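Local coordinates for ssDNA binding protein (Pyrococcus furiosus, PDB 4PSM), which probably binds single-stranded DNA, which it appears to entrap in a system of tunnels running between its subunits, at residues Ser13-Lys18 with Glu42-Ile47; Val66-Glu71 with Ile75-Asp80; Arg136-Gln139 with Lys145-Ser148. One frame throughout, in Å; residues are numbered along the deposited sequence.

Contact 1 of 3, residues Ser13-Lys18 with Glu42-Ile47; sequences SGYANK and ELNKII
Y15, the residue right after the N-cap G14 of helix 15-26, reaches across to helix 33-53 and donates its phenolic proton to a main-chain carbonyl, with OH 2.5 Å from N44 O. N44 O lies at the edge of the Y15 ring, in its plane. At the acceptor the bond is bent, with a C=O...donor angle of 133° and the hydroxyl tilted out of the carbonyl plane. A chi1 of 82° sets CG between the backbone N and the carbonyl carbon, and with this torsion the ring extends toward helix 33-53. The side chains of Y15 and N44 run past one another from opposing helices, ring and amide planes 87° apart, with Y15 CE1 3.4 Å from N44 OD1. I47 meets the same part of the ring obliquely, its CG2 methyl 3.3 Å from Y15 CE1. A16, next along the helix, plays two parts. Its CB lies over one face of the Y15 ring, toward the rim, and packs 3.5 Å from N44 CG. Its carbonyl receives the amide in turn, N44 ND2 standing 3.0 Å from A16 O in a weak, bent bond. This exchange illustrates how polar side chains can tie two helices: each helix offers a side-chain donor to a backbone oxygen of the other, and N44 serves as acceptor through its main chain and as donor through its side chain. Both helices lie against the antiparallel sheet. Y15 and I47 touch I64 of strand 61-71, L43 rests on V66 and W77, and further along helix 33-53 F48 and L51 add to the packing round the tyrosine.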
loop_
_atom_site.group_PDB
_atom_site.type_symbol
_atom_site.label_atom_id
_atom_site.label_comp_id
_atom_site.label_asym_id
_atom_site.label_seq_id
_atom_site.Cartn_x
_atom_site.Cartn_y
_atom_site.Cartn_z
ATOM N N SER A 13 12.479 29.423 -22.440
ATOM C CA SER A 13 12.351 28.034 -22.883
ATOM C C SER A 13 11.285 27.264 -22.099
ATOM O O SER A 13 10.592 26.422 -22.652
ATOM C CB SER A 13 13.700 27.320 -22.744
ATOM O OG SER A 13 14.153 27.361 -21.400
ATOM N N GLY A 14 11.162 27.557 -20.811
ATOM C CA GLY A 14 10.201 26.878 -19.972
ATOM C C GLY A 14 9.102 27.759 -19.410
ATOM O O GLY A 14 8.640 27.539 -18.292
ATOM N N TYR A 15 8.669 28.753 -20.176
ATOM C CA TYR A 15 7.616 29.645 -19.697
ATOM C C TYR A 15 6.292 28.881 -19.639
ATOM O O TYR A 15 5.521 29.012 -18.697
ATOM C CB TYR A 15 7.475 30.892 -20.596
ATOM C CG TYR A 15 6.650 30.640 -21.844
ATOM C CD1 TYR A 15 5.276 30.796 -21.827
ATOM C CD2 TYR A 15 7.246 30.205 -23.023
ATOM C CE1 TYR A 15 4.514 30.535 -22.951
ATOM C CE2 TYR A 15 6.494 29.953 -24.152
ATOM C CZ TYR A 15 5.124 30.122 -24.107
ATOM O OH TYR A 15 4.366 29.870 -25.224
ATOM N N ALA A 16 6.031 28.076 -20.660
ATOM C CA ALA A 16 4.715 27.475 -20.810
ATOM C C ALA A 16 4.412 26.488 -19.669
ATOM O O ALA A 16 3.329 26.516 -19.086
ATOM C CB ALA A 16 4.586 26.826 -22.177
ATOM N N ASN A 17 5.376 25.641 -19.325
ATOM C CA ASN A 17 5.220 24.773 -18.160
ATOM C C ASN A 17 5.007 25.569 -16.872
ATOM O O ASN A 17 4.214 25.182 -16.012
ATOM C CB ASN A 17 6.422 23.831 -17.999
ATOM C CG ASN A 17 6.410 22.681 -18.992
ATOM O OD1 ASN A 17 5.351 22.226 -19.420
ATOM N ND2 ASN A 17 7.595 22.202 -19.357
ATOM N N LYS A 18 5.719 26.683 -16.733
ATOM C CA LYS A 18 5.629 27.463 -15.510
ATOM C C LYS A 18 4.249 28.091 -15.368
ATOM O O LYS A 18 3.676 28.131 -14.276
ATOM C CB LYS A 18 6.714 28.540 -15.463
ATOM C CG LYS A 18 6.738 29.305 -14.148
ATOM C CD LYS A 18 7.054 28.371 -12.981
ATOM C CE LYS A 18 7.344 29.142 -11.699
ATOM N NZ LYS A 18 8.530 30.037 -11.836
ATOM N N GLU A 42 -4.146 27.794 -24.121
ATOM C CA GLU A 42 -4.559 28.964 -24.881
ATOM C C GLU A 42 -3.622 30.145 -24.624
ATOM O O GLU A 42 -3.078 30.725 -25.554
ATOM C CB GLU A 42 -5.996 29.348 -24.540
ATOM C CG GLU A 42 -7.025 28.274 -24.848
ATOM C CD GLU A 42 -8.440 28.720 -24.523
ATOM O OE1 GLU A 42 -9.386 27.951 -24.800
ATOM O OE2 GLU A 42 -8.608 29.838 -23.993
ATOM N N LEU A 43 -3.434 30.489 -23.357
ATOM C CA LEU A 43 -2.564 31.587 -22.977
ATOM C C LEU A 43 -1.149 31.399 -23.526
ATOM O O LEU A 43 -0.561 32.314 -24.100
ATOM C CB LEU A 43 -2.540 31.752 -21.456
ATOM C CG LEU A 43 -1.669 32.907 -20.961
ATOM C CD1 LEU A 43 -1.943 34.206 -21.711
ATOM C CD2 LEU A 43 -1.687 33.096 -19.449
ATOM N N ASN A 44 -0.611 30.202 -23.356
ATOM C CA ASN A 44 0.739 29.898 -23.809
ATOM C C ASN A 44 0.865 30.020 -25.317
ATOM O O ASN A 44 1.941 30.319 -25.838
ATOM C CB ASN A 44 1.181 28.501 -23.325
ATOM C CG ASN A 44 1.461 28.467 -21.828
ATOM O OD1 ASN A 44 1.798 29.493 -21.242
ATOM N ND2 ASN A 44 1.310 27.293 -21.201
ATOM N N LYS A 45 -0.234 29.766 -26.018
ATOM C CA LYS A 45 -0.273 29.944 -27.464
ATOM C C LYS A 45 -0.055 31.425 -27.784
ATOM O O LYS A 45 0.775 31.783 -28.611
ATOM C CB LYS A 45 -1.617 29.470 -28.013
ATOM C CG LYS A 45 -1.592 28.100 -28.672
ATOM C CD LYS A 45 -1.346 28.217 -30.176
ATOM C CE LYS A 45 -2.483 28.957 -30.879
ATOM N NZ LYS A 45 -2.272 29.072 -32.351
ATOM N N ILE A 46 -0.806 32.278 -27.097
ATOM C CA ILE A 46 -0.730 33.711 -27.265
ATOM C C ILE A 46 0.642 34.232 -26.854
ATOM O O ILE A 46 1.280 34.987 -27.585
ATOM C CB ILE A 46 -1.824 34.402 -26.437
ATOM C CG1 ILE A 46 -3.205 34.074 -27.011
ATOM C CG2 ILE A 46 -1.588 35.902 -26.377
ATOM C CD1 ILE A 46 -4.364 34.523 -26.134
ATOM N N ILE A 47 1.098 33.810 -25.683
ATOM C CA ILE A 47 2.386 34.247 -25.169
ATOM C C ILE A 47 3.494 33.942 -26.171
ATOM O O ILE A 47 4.336 34.788 -26.470
ATOM C CB ILE A 47 2.687 33.580 -23.818
ATOM C CG1 ILE A 47 1.734 34.116 -22.745
ATOM C CG2 ILE A 47 4.125 33.810 -23.409
ATOM C CD1 ILE A 47 1.901 33.444 -21.407
#

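Contact 2 of 3, residues Val66-Glu71 with Ile75-Asp80; sequences VDFNIE and IVWNLD
F68 and W77 are cross-strand neighbours, a non-hydrogen-bonded pair in the antiparallel beta hairpin of strands 61-71 and 74-87. Their rings meet obliquely, planes 61° apart and centroids of the F68 ring and the W77 six-membered ring separated by 5.4 Å. The closest touch comes from the root of the phenylalanine, F68 CB being 3.4 Å from W77 CE3. A chi1 of 69° holds the F68 ring between its own backbone N and carbonyl carbon, where CD1 comes within 3.6 Å of I75 CG2. That same methyl sits over the centre of the W77 ring system, 3.9 Å above its plane, and so serves both aromatics. V66 completes the group by crossing the indole at about a right angle, its CG1 3.6 Å from W77 CZ3. This apolar face of the hairpin is turned to the helices: L23 of helix 15-26 packs on I75 and W77, and W77 NE1 donates to A39 O of helix 33-53. On the other face N69 CB touches V76 CG2, a lighter contact at the more exposed side of the sheet. The backbone ladder fixes the register. N78 N bonds to D67 O at 3.1 Å, and that oxygen also lies at the edge of the indole, near its plane. N69 and V76 form the hydrogen-bonded pair, in which V76 N bonds to N69 O at 2.8 Å with an N-H...O angle of 177°.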
loop_
_atom_site.group_PDB
_atom_site.type_symbol
_atom_site.label_atom_id
_atom_site.label_comp_id
_atom_site.label_asym_id
_atom_site.label_seq_id
_atom_site.Cartn_x
_atom_site.Cartn_y
_atom_site.Cartn_z
ATOM N N VAL A 66 -0.746 38.024 -15.617
ATOM C CA VAL A 66 -2.019 38.112 -16.302
ATOM C C VAL A 66 -3.148 37.891 -15.315
ATOM O O VAL A 66 -3.127 36.944 -14.527
ATOM C CB VAL A 66 -2.118 37.103 -17.467
ATOM C CG1 VAL A 66 -2.092 35.679 -16.943
ATOM C CG2 VAL A 66 -3.377 37.361 -18.288
ATOM N N ASP A 67 -4.115 38.795 -15.343
ATOM C CA ASP A 67 -5.314 38.643 -14.545
ATOM C C ASP A 67 -6.290 37.764 -15.302
ATOM O O ASP A 67 -6.283 37.718 -16.540
ATOM C CB ASP A 67 -5.940 40.001 -14.231
ATOM C CG ASP A 67 -5.158 40.771 -13.185
ATOM O OD1 ASP A 67 -5.505 40.669 -11.990
ATOM O OD2 ASP A 67 -4.195 41.471 -13.559
ATOM N N PHE A 68 -7.109 37.044 -14.549
ATOM C CA PHE A 68 -8.101 36.160 -15.130
ATOM C C PHE A 68 -9.236 36.012 -14.138
ATOM O O PHE A 68 -9.100 36.351 -12.962
ATOM C CB PHE A 68 -7.488 34.793 -15.435
ATOM C CG PHE A 68 -7.149 33.998 -14.203
ATOM C CD1 PHE A 68 -8.015 33.025 -13.728
ATOM C CD2 PHE A 68 -5.969 34.235 -13.513
ATOM C CE1 PHE A 68 -7.709 32.297 -12.589
ATOM C CE2 PHE A 68 -5.658 33.511 -12.374
ATOM C CZ PHE A 68 -6.530 32.537 -11.914
ATOM N N ASN A 69 -10.364 35.515 -14.615
ATOM C CA ASN A 69 -11.482 35.265 -13.735
ATOM C C ASN A 69 -11.994 33.852 -13.914
ATOM O O ASN A 69 -11.886 33.271 -14.997
ATOM C CB ASN A 69 -12.598 36.272 -13.986
ATOM C CG ASN A 69 -12.904 37.104 -12.765
ATOM O OD1 ASN A 69 -13.658 36.682 -11.885
ATOM N ND2 ASN A 69 -12.321 38.295 -12.700
ATOM N N ILE A 70 -12.531 33.297 -12.836
ATOM C CA ILE A 70 -13.165 31.995 -12.903
ATOM C C ILE A 70 -14.670 32.215 -12.949
ATOM O O ILE A 70 -15.262 32.762 -12.021
ATOM C CB ILE A 70 -12.759 31.109 -11.714
ATOM C CG1 ILE A 70 -11.232 30.987 -11.650
ATOM C CG2 ILE A 70 -13.416 29.738 -11.816
ATOM C CD1 ILE A 70 -10.729 30.077 -10.553
ATOM N N GLU A 71 -15.282 31.823 -14.057
ATOM C CA GLU A 71 -16.715 31.979 -14.219
ATOM C C GLU A 71 -17.320 30.657 -14.659
ATOM O O GLU A 71 -16.989 30.146 -15.728
ATOM C CB GLU A 71 -17.019 33.076 -15.237
ATOM C CG GLU A 71 -18.498 33.402 -15.376
ATOM C CD GLU A 71 -18.758 34.540 -16.344
ATOM O OE1 GLU A 71 -17.856 34.855 -17.150
ATOM O OE2 GLU A 71 -19.864 35.122 -16.297
ATOM N N ILE A 75 -11.854 29.191 -16.742
ATOM C CA ILE A 75 -10.872 30.265 -16.661
ATOM C C ILE A 75 -11.016 31.201 -17.859
ATOM O O ILE A 75 -10.835 30.795 -19.009
ATOM C CB ILE A 75 -9.427 29.720 -16.580
ATOM C CG1 ILE A 75 -9.251 28.862 -15.325
ATOM C CG2 ILE A 75 -8.418 30.863 -16.577
ATOM C CD1 ILE A 75 -7.922 28.157 -15.248
ATOM N N VAL A 76 -11.366 32.452 -17.586
ATOM C CA VAL A 76 -11.463 33.450 -18.645
ATOM C C VAL A 76 -10.321 34.456 -18.514
ATOM O O VAL A 76 -10.239 35.226 -17.555
ATOM C CB VAL A 76 -12.861 34.140 -18.701
ATOM C CG1 VAL A 76 -13.958 33.175 -18.246
ATOM C CG2 VAL A 76 -12.889 35.415 -17.883
ATOM N N TRP A 77 -9.404 34.411 -19.468
ATOM C CA TRP A 77 -8.259 35.295 -19.425
ATOM C C TRP A 77 -8.706 36.710 -19.740
ATOM O O TRP A 77 -9.670 36.918 -20.473
ATOM C CB TRP A 77 -7.188 34.851 -20.422
ATOM C CG TRP A 77 -6.608 33.496 -20.136
ATOM C CD1 TRP A 77 -6.727 32.374 -20.905
ATOM C CD2 TRP A 77 -5.814 33.122 -19.001
ATOM N NE1 TRP A 77 -6.052 31.324 -20.323
ATOM C CE2 TRP A 77 -5.486 31.756 -19.153
ATOM C CE3 TRP A 77 -5.348 33.809 -17.872
ATOM C CZ2 TRP A 77 -4.713 31.067 -18.221
ATOM C CZ3 TRP A 77 -4.588 33.120 -16.943
ATOM C CH2 TRP A 77 -4.278 31.761 -17.124
ATOM N N ASN A 78 -8.014 37.677 -19.154
ATOM C CA ASN A 78 -8.139 39.070 -19.550
ATOM C C ASN A 78 -6.871 39.459 -20.298
ATOM O O ASN A 78 -5.904 39.935 -19.700
ATOM C CB ASN A 78 -8.337 39.961 -18.328
ATOM C CG ASN A 78 -8.416 41.431 -18.686
ATOM O OD1 ASN A 78 -8.595 41.794 -19.850
ATOM N ND2 ASN A 78 -8.283 42.289 -17.682
ATOM N N LEU A 79 -6.876 39.226 -21.604
ATOM C CA LEU A 79 -5.690 39.412 -22.428
ATOM C C LEU A 79 -5.121 40.826 -22.331
ATOM O O LEU A 79 -3.932 41.047 -22.566
ATOM C CB LEU A 79 -6.017 39.065 -23.878
ATOM C CG LEU A 79 -5.875 37.592 -24.285
ATOM C CD1 LEU A 79 -5.502 36.628 -23.154
ATOM C CD2 LEU A 79 -6.957 37.049 -25.231
ATOM N N ASP A 80 -5.973 41.778 -21.977
ATOM C CA ASP A 80 -5.546 43.159 -21.813
ATOM C C ASP A 80 -4.517 43.273 -20.693
ATOM O O ASP A 80 -3.547 44.017 -20.804
ATOM C CB ASP A 80 -6.748 44.057 -21.516
ATOM C CG ASP A 80 -7.848 43.924 -22.554
ATOM O OD1 ASP A 80 -7.850 44.712 -23.524
ATOM O OD2 ASP A 80 -8.708 43.028 -22.397
#

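Contact 3 of 3, residues Arg136-Gln139 with Lys145-Ser148; sequences RMKQ and KLRS
K138 NZ is gripped by three partners near the end of the long helix 93-141, most of it predicted coiled coil, where the C-terminal tail folds back beside the helix. Across the contact it donates to K145 O at 2.9 Å, lying in the carbonyl plane with a C=O...donor angle of 151°. The other two partners are carboxylates: E135 one turn back on the same helix, and E117 of the second subunit, each in a salt bridge with the ammonium. The lysine chain runs extended through chi2 and then bends at chi3 (65°), which turns its end toward the tail and leaves K138 CE as well as NZ beside the carbonyl, CE 3.1 Å from K145 O. R147 brings a second cation close, with its NE 4.2 Å from K138 NZ. The pairing is understandable because both residues serve E117 of the second subunit, R147 through NH2, and the shared carboxylate would be expected to offset their charges. E135 also joins helix to tail, since its second oxygen accepts R147 N. Beside these polar groups L146 supplies the apolar part. Its CD2 packs against the base of the lysine, 3.7 Å from K138 CB, and lies near the helix backbone, 3.9 Å from Q139 N. The Q139 chain crosses the leucine at about a right angle and continues to R28 of the second subunit, while F24 of that subunit packs on both Q139 and L146. The contact is thus a worked case of a chain end held jointly by its own helix and by a partner chain. The other branch of L146 meets the glutamine methylene, CD1 lying 4.0 Å from Q139 CG.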
loop_
_atom_site.group_PDB
_atom_site.type_symbol
_atom_site.label_atom_id
_atom_site.label_comp_id
_atom_site.label_asym_id
_atom_site.label_seq_id
_atom_site.Cartn_x
_atom_site.Cartn_y
_atom_site.Cartn_z
ATOM N N ARG A 136 -13.513 -11.413 -2.346
ATOM C CA ARG A 136 -13.695 -12.776 -2.832
ATOM C C ARG A 136 -13.706 -13.771 -1.663
ATOM O O ARG A 136 -14.472 -14.733 -1.651
ATOM C CB ARG A 136 -12.581 -13.119 -3.826
ATOM C CG ARG A 136 -12.980 -14.074 -4.934
ATOM C CD ARG A 136 -12.411 -13.628 -6.278
ATOM N NE ARG A 136 -10.988 -13.474 -6.249
ATOM C CZ ARG A 136 -10.201 -12.460 -6.599
ATOM N NH1 ARG A 136 -10.602 -11.289 -7.094
ATOM N NH2 ARG A 136 -8.917 -12.691 -6.425
HETATM N N MSE A 137 -12.848 -13.531 -0.677
HETATM C CA MSE A 137 -12.814 -14.357 0.515
HETATM C C MSE A 137 -14.088 -14.205 1.332
HETATM O O MSE A 137 -14.566 -15.166 1.932
HETATM C CB MSE A 137 -11.628 -13.989 1.385
HETATM C CG MSE A 137 -10.291 -14.487 0.887
HETATM SE SE MSE A 137 -8.797 -13.693 1.871
HETATM C CE MSE A 137 -9.422 -13.948 3.695
ATOM N N LYS A 138 -14.623 -12.995 1.374
ATOM C CA LYS A 138 -15.895 -12.770 2.024
ATOM C C LYS A 138 -16.942 -13.650 1.347
ATOM O O LYS A 138 -17.726 -14.324 2.013
ATOM C CB LYS A 138 -16.296 -11.294 1.949
ATOM C CG LYS A 138 -15.523 -10.396 2.906
ATOM C CD LYS A 138 -15.846 -8.927 2.692
ATOM C CE LYS A 138 -17.302 -8.600 3.016
ATOM N NZ LYS A 138 -17.671 -7.235 2.514
ATOM N N GLN A 139 -16.917 -13.663 0.018
ATOM C CA GLN A 139 -17.890 -14.393 -0.779
ATOM C C GLN A 139 -17.787 -15.895 -0.587
ATOM O O GLN A 139 -18.798 -16.602 -0.538
ATOM C CB GLN A 139 -17.686 -14.077 -2.260
ATOM C CG GLN A 139 -17.909 -12.627 -2.623
ATOM C CD GLN A 139 -17.457 -12.328 -4.030
ATOM O OE1 GLN A 139 -16.729 -13.120 -4.644
ATOM N NE2 GLN A 139 -17.879 -11.177 -4.553
ATOM N N LYS A 145 -21.679 -9.612 5.268
ATOM C CA LYS A 145 -22.370 -8.739 4.325
ATOM C C LYS A 145 -21.427 -8.416 3.171
ATOM O O LYS A 145 -20.290 -8.003 3.394
ATOM C CB LYS A 145 -22.821 -7.451 5.016
ATOM C CG LYS A 145 -23.763 -6.578 4.193
ATOM C CD LYS A 145 -24.286 -5.387 4.999
ATOM C CE LYS A 145 -25.084 -5.821 6.231
ATOM N NZ LYS A 145 -24.228 -6.326 7.347
ATOM N N LEU A 146 -21.892 -8.621 1.943
ATOM C CA LEU A 146 -21.083 -8.340 0.761
ATOM C C LEU A 146 -21.369 -6.957 0.175
ATOM O O LEU A 146 -22.450 -6.395 0.372
ATOM C CB LEU A 146 -21.310 -9.406 -0.314
ATOM C CG LEU A 146 -21.128 -10.868 0.104
ATOM C CD1 LEU A 146 -21.442 -11.854 -1.017
ATOM C CD2 LEU A 146 -19.781 -11.158 0.750
ATOM N N ARG A 147 -20.391 -6.419 -0.550
ATOM C CA ARG A 147 -20.556 -5.151 -1.261
ATOM C C ARG A 147 -21.648 -5.266 -2.321
ATOM O O ARG A 147 -22.350 -4.298 -2.617
ATOM C CB ARG A 147 -19.236 -4.736 -1.922
ATOM C CG ARG A 147 -18.086 -4.520 -0.945
ATOM C CD ARG A 147 -18.353 -3.336 -0.027
ATOM N NE ARG A 147 -17.454 -3.326 1.122
ATOM C CZ ARG A 147 -16.225 -2.820 1.104
ATOM N NH1 ARG A 147 -15.745 -2.281 -0.009
ATOM N NH2 ARG A 147 -15.476 -2.853 2.199
ATOM N N SER A 148 -21.785 -6.462 -2.886
ATOM C CA SER A 148 -22.740 -6.707 -3.960
ATOM C C SER A 148 -24.145 -6.939 -3.427
ATOM O O SER A 148 -25.045 -7.332 -4.173
ATOM C CB SER A 148 -22.299 -7.900 -4.810
ATOM O OG SER A 148 -22.298 -9.097 -4.053
#

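Contacts 1 and 2 belong to one compact domain and touch directly: I46 CD1 packs 3.7 Å from L79 CD2, joining helix 33-53 to the hairpin. Both are partly buried. Contact 1 ties helix to helix with side-chain-to-backbone bonds, whereas contact 2 relies on strand pairing and an aliphatic and aromatic face turned toward those helices. Contact 3 stands apart near the far end of helix 93-141, its centre about 50 Å from each of the others, yet it is buried in the assembly, where the second subunit packs against most of its residues. In this chain, neutral hydrogen bonds and apolar packing serve within the domain, and salt bridges to a neighbouring subunit accompany the packing of L146.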